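Local coordinates for protein transferrin (Manduca sexta, PDB 6WB6) that carries iron, binding a single ferric ion per molecule together with a carbonate anion, at residues A[530-533]-A[534-538]; A[277-280]-A[281-284]; A[225-229]-A[230-234]; A[621-625]-A[626-630]. All coordinates share one frame; numbering follows the deposited sequence.

Contact 1. Residues A[530-533]-A[534-538]; sequences AWKC and LEEDR
R538 folds back over the last turn of helix 530-535 and lays one face of its guanidinium above C533, whose CA lies 3.7 Å from R538 CZ. The bend is made at chi3 (-96°), which swings the planar end away from its own backbone and back along the turn; R538 NH2 then passes 3.8 Å from K532 CB. In that position E536 holds the group. Its OE1 takes a 2.7 Å bond from R538 NE, nearly in the guanidinium plane and on the anti side of the carboxylate, with a weaker one from R538 NH2. The other guanidinium protons are not idle: NH1 reaches Q523 O and NH2 reaches D527 O. A second, looser ion pair joins K532 and E535, which lie side by side. K532 bends at chi2 (67°) while E535 runs straight, CG anti to the backbone N (chi1 175°), and OE2 comes 3.4 Å from K532 NZ, a weak bond. In the backbone, E536 N gives the helical bond to K532 O at 3.0 Å, while R538 N makes only a weak bond to C533 O. C533 SG is bonded to C460 SG. Disulfide and arginine thus meet at C533, one covalent, the other held by E536 and the Q523 and D527 carbonyls, whereas the weak lysine-glutamate pair probably adds little rigidity.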
# COMPACT_ATOMS: atom_id res chain seq x y z
N ALA A 530 26.98 -5.71 22.58
CA ALA A 530 26.89 -4.38 23.17
C ALA A 530 26.08 -4.41 24.46
O ALA A 530 26.39 -3.67 25.40
CB ALA A 530 26.29 -3.41 22.15
N TRP A 531 25.06 -5.26 24.52
CA TRP A 531 24.24 -5.33 25.72
C TRP A 531 24.98 -6.02 26.86
O TRP A 531 24.86 -5.60 28.01
CB TRP A 531 22.90 -6.03 25.43
CG TRP A 531 22.94 -7.15 24.40
CD1 TRP A 531 23.03 -8.49 24.64
CD2 TRP A 531 22.86 -7.00 22.97
NE1 TRP A 531 23.02 -9.18 23.45
CE2 TRP A 531 22.92 -8.29 22.41
CE3 TRP A 531 22.76 -5.89 22.12
CZ2 TRP A 531 22.89 -8.51 21.04
CZ3 TRP A 531 22.72 -6.11 20.76
CH2 TRP A 531 22.78 -7.41 20.23
N LYS A 532 25.80 -7.05 26.58
CA LYS A 532 26.63 -7.61 27.65
C LYS A 532 27.72 -6.64 28.05
O LYS A 532 28.06 -6.52 29.23
CB LYS A 532 27.26 -8.93 27.22
CG LYS A 532 27.42 -9.95 28.35
CD LYS A 532 26.06 -10.42 28.84
CE LYS A 532 26.19 -11.48 29.93
NZ LYS A 532 24.88 -11.72 30.59
N CYS A 533 28.29 -5.95 27.06
CA CYS A 533 29.37 -5.01 27.32
C CYS A 533 28.87 -3.84 28.17
O CYS A 533 29.56 -3.40 29.10
CB CYS A 533 29.95 -4.56 25.97
SG CYS A 533 31.16 -3.25 25.96
N LEU A 534 27.64 -3.37 27.91
CA LEU A 534 27.09 -2.31 28.75
C LEU A 534 26.77 -2.82 30.14
O LEU A 534 27.21 -2.24 31.14
CB LEU A 534 25.84 -1.70 28.11
CG LEU A 534 25.50 -0.28 28.60
CD1 LEU A 534 26.62 0.74 28.24
CD2 LEU A 534 24.18 0.19 28.04
N GLU A 535 25.99 -3.90 30.23
CA GLU A 535 25.66 -4.56 31.49
C GLU A 535 26.87 -4.73 32.40
O GLU A 535 26.76 -4.46 33.60
CB GLU A 535 25.00 -5.92 31.22
CG GLU A 535 24.73 -6.73 32.48
CD GLU A 535 24.06 -8.08 32.20
OE1 GLU A 535 23.69 -8.77 33.17
OE2 GLU A 535 23.90 -8.45 31.02
N GLU A 536 28.02 -5.18 31.86
CA GLU A 536 29.22 -5.46 32.66
C GLU A 536 30.13 -4.24 32.85
O GLU A 536 31.30 -4.41 33.23
CB GLU A 536 30.04 -6.60 32.02
CG GLU A 536 29.36 -7.98 32.07
CD GLU A 536 30.17 -9.06 31.38
OE1 GLU A 536 31.24 -8.74 30.82
OE2 GLU A 536 29.75 -10.24 31.41
N ASP A 537 29.63 -3.04 32.57
CA ASP A 537 30.36 -1.78 32.73
C ASP A 537 31.71 -1.80 32.01
O ASP A 537 32.64 -1.05 32.36
CB ASP A 537 30.53 -1.45 34.21
CG ASP A 537 29.19 -1.20 34.90
OD1 ASP A 537 28.18 -1.04 34.19
OD2 ASP A 537 29.15 -1.17 36.14
N ARG A 538 31.84 -2.65 30.99
CA ARG A 538 33.00 -2.57 30.11
C ARG A 538 32.89 -1.40 29.15
O ARG A 538 33.89 -1.04 28.52
CB ARG A 538 33.17 -3.87 29.32
CG ARG A 538 33.39 -5.09 30.20
CD ARG A 538 33.72 -6.32 29.37
NE ARG A 538 32.53 -7.14 29.13
CZ ARG A 538 32.05 -7.47 27.93
NH1 ARG A 538 32.64 -7.09 26.81
NH2 ARG A 538 30.96 -8.23 27.86

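Contact 2. Residues A[277-280]-A[281-284]; sequences IGHN and DVLA
H279 presents one face of its imidazole to V282, whose CG2 methyl sits 3.9 Å from the ring centroid and 18° off the ring normal, a CH-pi contact displaced toward the rim. Both torsions serve it. H279 CG stands between its backbone N and carbonyl carbon (chi1 56°), which folds the ring back toward the turn that follows, and V282 CG2, beside its own backbone N, is the branch that faces the ring. D281 comes from another direction: its CB is 3.3 Å from H279 ND1, the two side chains crossing at about a right angle, and its backbone N lies at the ring edge. The far ends of both polar groups are engaged elsewhere, H279 NE2 with D52 OD1 and D281 OD2 in a salt bridge with R49. The backbone closes the same corner, for V282 N donates to H279 O at 2.9 Å and L283 N to N280 O at 3.1 Å as the chain passes from strand 275-279 into a short 3-10 turn. On the outer side N280 OD1 rests 3.7 Å from L283 CD2. Were H279 cut back to an alanine, D52 would probably lose this partner and V282 CG2 the ring face it packs on. The imidazole therefore works in two ways at once: its face is an apolar platform for the turn, while its NE2 ties this corner to D52, just before the neighbouring strand 53-56.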
# COMPACT_ATOMS: atom_id res chain seq x y z
N ILE A 277 -14.30 -18.55 -7.61
CA ILE A 277 -13.77 -18.94 -8.90
C ILE A 277 -13.17 -20.33 -8.75
O ILE A 277 -12.61 -20.66 -7.69
CB ILE A 277 -12.74 -17.89 -9.38
CG1 ILE A 277 -12.62 -17.87 -10.92
CG2 ILE A 277 -11.41 -18.13 -8.70
CD1 ILE A 277 -11.56 -16.88 -11.46
N GLY A 278 -13.31 -21.16 -9.77
CA GLY A 278 -12.67 -22.46 -9.76
C GLY A 278 -12.27 -22.88 -11.16
O GLY A 278 -12.65 -22.26 -12.16
N HIS A 279 -11.48 -23.95 -11.24
CA HIS A 279 -11.12 -24.45 -12.54
C HIS A 279 -12.31 -25.15 -13.18
O HIS A 279 -13.29 -25.50 -12.53
CB HIS A 279 -9.93 -25.40 -12.47
CG HIS A 279 -10.13 -26.55 -11.54
ND1 HIS A 279 -10.92 -27.63 -11.85
CD2 HIS A 279 -9.61 -26.80 -10.32
CE1 HIS A 279 -10.90 -28.49 -10.85
NE2 HIS A 279 -10.11 -28.01 -9.90
N ASN A 280 -12.21 -25.32 -14.49
CA ASN A 280 -13.36 -25.78 -15.27
C ASN A 280 -13.79 -27.18 -14.85
O ASN A 280 -14.97 -27.53 -14.99
CB ASN A 280 -13.00 -25.73 -16.76
CG ASN A 280 -14.17 -26.01 -17.64
OD1 ASN A 280 -15.16 -25.27 -17.64
ND2 ASN A 280 -14.07 -27.07 -18.44
N ASP A 281 -12.87 -28.00 -14.33
CA ASP A 281 -13.27 -29.34 -13.89
C ASP A 281 -14.13 -29.31 -12.63
O ASP A 281 -14.53 -30.38 -12.17
CB ASP A 281 -12.05 -30.21 -13.60
CG ASP A 281 -11.03 -30.22 -14.73
OD1 ASP A 281 -11.41 -30.09 -15.91
OD2 ASP A 281 -9.82 -30.37 -14.42
N VAL A 282 -14.39 -28.14 -12.04
CA VAL A 282 -15.34 -28.07 -10.93
C VAL A 282 -16.76 -28.21 -11.45
O VAL A 282 -17.65 -28.65 -10.72
CB VAL A 282 -15.17 -26.76 -10.14
CG1 VAL A 282 -16.33 -26.55 -9.21
CG2 VAL A 282 -13.87 -26.78 -9.34
N LEU A 283 -17.01 -27.80 -12.69
CA LEU A 283 -18.32 -28.01 -13.27
C LEU A 283 -18.63 -29.50 -13.27
O LEU A 283 -17.75 -30.35 -13.13
CB LEU A 283 -18.38 -27.44 -14.69
CG LEU A 283 -18.77 -25.97 -14.78
CD1 LEU A 283 -17.97 -25.14 -13.80
CD2 LEU A 283 -18.57 -25.47 -16.19
N ALA A 284 -19.91 -29.82 -13.39
CA ALA A 284 -20.39 -31.19 -13.26
C ALA A 284 -20.34 -31.62 -11.80
O ALA A 284 -21.33 -32.15 -11.28
CB ALA A 284 -19.57 -32.15 -14.14

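Contact 3. Residues A[225-229]-A[230-234]; sequences FTRKF and FGLPV
A Schellman motif ends helix 223-229, with G231 as its C-prime residue at positive phi. L232 N reaches back to R227 O at 2.8 Å, and inside that link G231 N binds K228 O at 2.9 Å. The side chains fasten what the backbone has turned. R227, bent at chi3 (64°), sends its guanidinium alongside the outgoing chain and grips P233 O side-on: NE at 2.7 Å and NH2 at 2.8 Å share the one oxygen, which lies almost in the guanidinium plane. L232 CB covers one face of the same group, offset toward the rim. K228 takes the neighbouring path, its chain extended, and V234 CG1 presses on K228 CE at 3.5 Å, a tight fit; the amine goes on to a salt bridge with E82. At the helix end, F229 points the edge of its ring at the face of F230 in a T-shaped pair, centroids 5.0 Å apart and planes at 85°, with F229 CD2 nearest the face. F230 also lies beside T226, whose CG2 is 3.9 Å from F230 CE2. The helix also adjoins the iron site: the F225 ring meets that of Y204, a ligand of the ferric ion, and the T226 side chain is about 7 Å from the side chain of Y204. Two nested backbone bonds round a glycine, with an arginine clasping the departing loop, make this a Schellman C-cap reinforced by side chains.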
# COMPACT_ATOMS: atom_id res chain seq x y z
N PHE A 225 -28.41 3.90 -3.10
CA PHE A 225 -28.42 5.14 -2.33
C PHE A 225 -29.25 6.20 -3.02
O PHE A 225 -29.76 7.11 -2.34
CB PHE A 225 -27.01 5.66 -2.09
CG PHE A 225 -26.36 5.08 -0.87
CD1 PHE A 225 -25.69 3.89 -0.96
CD2 PHE A 225 -26.45 5.70 0.36
CE1 PHE A 225 -25.12 3.33 0.14
CE2 PHE A 225 -25.87 5.13 1.47
CZ PHE A 225 -25.21 3.94 1.35
N THR A 226 -29.41 6.13 -4.34
CA THR A 226 -30.27 7.10 -5.00
C THR A 226 -31.74 6.82 -4.67
O THR A 226 -32.50 7.72 -4.31
CB THR A 226 -30.05 7.07 -6.51
OG1 THR A 226 -28.67 7.35 -6.80
CG2 THR A 226 -30.92 8.09 -7.21
N ARG A 227 -32.13 5.55 -4.74
CA ARG A 227 -33.50 5.19 -4.43
C ARG A 227 -33.83 5.50 -2.97
O ARG A 227 -34.87 6.09 -2.68
CB ARG A 227 -33.70 3.72 -4.77
CG ARG A 227 -33.69 3.51 -6.24
CD ARG A 227 -34.07 2.10 -6.63
NE ARG A 227 -35.44 1.79 -6.27
CZ ARG A 227 -36.50 2.14 -6.97
NH1 ARG A 227 -36.35 2.83 -8.10
NH2 ARG A 227 -37.71 1.80 -6.55
N LYS A 228 -32.94 5.16 -2.04
CA LYS A 228 -33.24 5.41 -0.63
C LYS A 228 -33.25 6.89 -0.30
O LYS A 228 -34.01 7.33 0.57
CB LYS A 228 -32.23 4.70 0.25
CG LYS A 228 -32.26 3.23 0.07
CD LYS A 228 -31.35 2.53 1.06
CE LYS A 228 -31.56 1.06 0.93
NZ LYS A 228 -30.49 0.33 1.64
N PHE A 229 -32.43 7.67 -0.99
CA PHE A 229 -32.42 9.11 -0.77
C PHE A 229 -33.81 9.68 -0.97
O PHE A 229 -34.20 10.62 -0.29
CB PHE A 229 -31.41 9.77 -1.72
CG PHE A 229 -31.23 11.27 -1.51
CD1 PHE A 229 -30.48 11.76 -0.46
CD2 PHE A 229 -31.77 12.17 -2.41
CE1 PHE A 229 -30.30 13.13 -0.30
CE2 PHE A 229 -31.61 13.53 -2.25
CZ PHE A 229 -30.88 14.01 -1.20
N PHE A 230 -34.58 9.09 -1.88
CA PHE A 230 -35.93 9.52 -2.19
C PHE A 230 -36.98 8.64 -1.54
O PHE A 230 -38.12 8.60 -2.01
CB PHE A 230 -36.11 9.56 -3.69
CG PHE A 230 -35.17 10.52 -4.38
CD1 PHE A 230 -35.28 11.88 -4.18
CD2 PHE A 230 -34.17 10.05 -5.22
CE1 PHE A 230 -34.42 12.74 -4.81
CE2 PHE A 230 -33.32 10.91 -5.84
CZ PHE A 230 -33.44 12.25 -5.64
N GLY A 231 -36.60 7.89 -0.51
CA GLY A 231 -37.55 7.04 0.19
C GLY A 231 -38.08 5.89 -0.63
O GLY A 231 -39.08 5.26 -0.26
N LEU A 232 -37.43 5.59 -1.74
CA LEU A 232 -37.98 4.57 -2.61
C LEU A 232 -37.55 3.18 -2.17
O LEU A 232 -36.51 3.02 -1.52
CB LEU A 232 -37.54 4.81 -4.04
CG LEU A 232 -38.17 6.07 -4.64
CD1 LEU A 232 -37.51 6.39 -5.96
CD2 LEU A 232 -39.65 5.87 -4.84
N PRO A 233 -38.35 2.16 -2.48
CA PRO A 233 -37.96 0.79 -2.14
C PRO A 233 -36.86 0.31 -3.05
O PRO A 233 -36.74 0.72 -4.20
CB PRO A 233 -39.24 -0.00 -2.37
CG PRO A 233 -39.91 0.71 -3.47
CD PRO A 233 -39.62 2.18 -3.24
N VAL A 234 -36.04 -0.59 -2.51
CA VAL A 234 -34.99 -1.24 -3.30
C VAL A 234 -34.77 -2.63 -2.73
O VAL A 234 -34.59 -2.80 -1.52
CB VAL A 234 -33.69 -0.39 -3.32
CG1 VAL A 234 -33.32 0.11 -1.94
CG2 VAL A 234 -32.54 -1.17 -3.93

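Contact 4. Residues A[621-625]-A[626-630]; sequences YGEFL and KNNNV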
# COMPACT_ATOMS: atom_id res chain seq x y z
N TYR A 621 5.04 -8.25 1.93
CA TYR A 621 6.20 -8.40 2.81
C TYR A 621 6.44 -9.83 3.27
O TYR A 621 7.31 -10.05 4.10
CB TYR A 621 6.05 -7.51 4.05
CG TYR A 621 5.68 -6.08 3.75
CD1 TYR A 621 6.36 -5.35 2.79
CD2 TYR A 621 4.63 -5.47 4.41
CE1 TYR A 621 6.02 -4.06 2.51
CE2 TYR A 621 4.28 -4.17 4.13
CZ TYR A 621 4.98 -3.47 3.18
OH TYR A 621 4.66 -2.17 2.88
N GLY A 622 5.73 -10.82 2.73
CA GLY A 622 5.84 -12.17 3.23
C GLY A 622 6.89 -13.01 2.50
O GLY A 622 7.52 -12.57 1.54
N GLU A 623 7.07 -14.24 2.98
CA GLU A 623 7.89 -15.22 2.29
C GLU A 623 7.40 -15.44 0.87
O GLU A 623 6.20 -15.44 0.61
CB GLU A 623 7.85 -16.57 3.03
CG GLU A 623 9.07 -16.88 3.89
CD GLU A 623 9.12 -18.36 4.30
OE1 GLU A 623 8.38 -19.18 3.70
OE2 GLU A 623 9.90 -18.70 5.21
N PHE A 624 8.32 -15.62 -0.06
CA PHE A 624 7.95 -15.85 -1.45
C PHE A 624 8.73 -17.06 -1.95
O PHE A 624 9.97 -17.03 -2.02
CB PHE A 624 8.21 -14.61 -2.30
CG PHE A 624 7.60 -14.67 -3.66
CD1 PHE A 624 8.21 -15.41 -4.66
CD2 PHE A 624 6.43 -14.02 -3.93
CE1 PHE A 624 7.66 -15.48 -5.90
CE2 PHE A 624 5.87 -14.07 -5.16
CZ PHE A 624 6.47 -14.81 -6.16
N LEU A 625 8.03 -18.15 -2.26
CA LEU A 625 8.65 -19.45 -2.53
C LEU A 625 9.79 -19.72 -1.56
O LEU A 625 10.94 -19.89 -1.95
CB LEU A 625 9.17 -19.53 -3.96
CG LEU A 625 8.13 -19.26 -5.03
CD1 LEU A 625 8.81 -18.91 -6.36
CD2 LEU A 625 7.23 -20.48 -5.13
N LYS A 626 9.44 -19.73 -0.28
CA LYS A 626 10.38 -20.04 0.81
C LYS A 626 11.61 -19.14 0.81
O LYS A 626 12.63 -19.49 1.40
CB LYS A 626 10.84 -21.51 0.77
CG LYS A 626 9.73 -22.52 1.17
CD LYS A 626 10.28 -23.91 1.55
CE LYS A 626 9.16 -24.94 1.77
NZ LYS A 626 7.91 -24.32 2.26
N ASN A 627 11.53 -17.97 0.16
CA ASN A 627 12.58 -16.96 0.26
C ASN A 627 12.06 -15.74 1.00
O ASN A 627 10.94 -15.29 0.76
CB ASN A 627 13.07 -16.54 -1.11
CG ASN A 627 13.81 -17.64 -1.81
OD1 ASN A 627 14.96 -17.48 -2.13
ND2 ASN A 627 13.15 -18.78 -2.03
N ASN A 628 12.88 -15.20 1.87
CA ASN A 628 12.51 -14.03 2.63
C ASN A 628 13.17 -12.79 2.04
O ASN A 628 14.16 -12.87 1.31
CB ASN A 628 12.89 -14.20 4.09
CG ASN A 628 12.02 -15.21 4.76
OD1 ASN A 628 10.91 -14.89 5.19
ND2 ASN A 628 12.47 -16.47 4.78
N ASN A 629 12.57 -11.65 2.35
CA ASN A 629 13.19 -10.37 2.06
C ASN A 629 13.33 -10.16 0.57
O ASN A 629 14.23 -9.45 0.12
CB ASN A 629 14.55 -10.27 2.74
CG ASN A 629 14.44 -10.48 4.21
OD1 ASN A 629 13.44 -10.09 4.83
ND2 ASN A 629 15.45 -11.12 4.78
N VAL A 630 12.44 -10.79 -0.19
CA VAL A 630 12.42 -10.60 -1.63
C VAL A 630 11.81 -9.23 -1.93
O VAL A 630 10.66 -8.97 -1.57
CB VAL A 630 11.64 -11.72 -2.32
CG1 VAL A 630 11.81 -11.62 -3.80
CG2 VAL A 630 12.10 -13.09 -1.81
O HOH W 1 10.12 -12.24 0.35
O HOH W 2 7.16 -19.79 1.13
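F624 and N627 are joined by two backbone bonds, F624 N to N627 O and N627 N to F624 O, each 2.8 Å; the first is nearly straight at 169°. They close a type I' turn with L625 and K626 at its corners, both at positive phi. N627 adds its own side chain: with CG beside the backbone N (chi1 -68°), its ND2 reaches L625 O, although the 2.5 Å length is so short as to be doubtful in detail. Shortened to an alanine, this position would probably leave L625 O without its amide neighbour. Waters extend the network: one accepts from V630 N and lies 3.2 Å from N627 O, and another bridges E623 OE1 (2.9 Å) and K626 N (2.7 Å). Beside them N628 ND2 makes a weak bond to E623 OE2, the amide and carboxylate planes 71° apart. Farther in, F624 CB meets V630 CG2 at 4.2 Å. The F624 side chain touches V361, S364 and K365 of helix 360-375 and also R37 of the first transferrin repeat. Only one antiparallel bridge pairs the arms, yet the pattern is that of a tight two-residue beta-hairpin turn.

In the fold
All four contacts are local, yet each closes a different kind of corner. Contact 3 is the most buried, with five of its nine touching residues buried and none exposed; contact 4 is the most exposed, and contacts 1 and 2 are mixed. Contacts 2 and 3 belong to the first transferrin repeat, contacts 1 and 4 to the second. Contacts 1 and 3 both finish helices, but contact 1 relies on charge and a disulfide, contact 3 on a glycine turn, an arginine on a carbonyl and an aromatic pair. Contact 3 lies nearest the iron. Contact 2 follows a strand of a four-stranded antiparallel sheet and packs a histidine on its turn; contact 4 uses two bridging waters and one inward aromatic anchor.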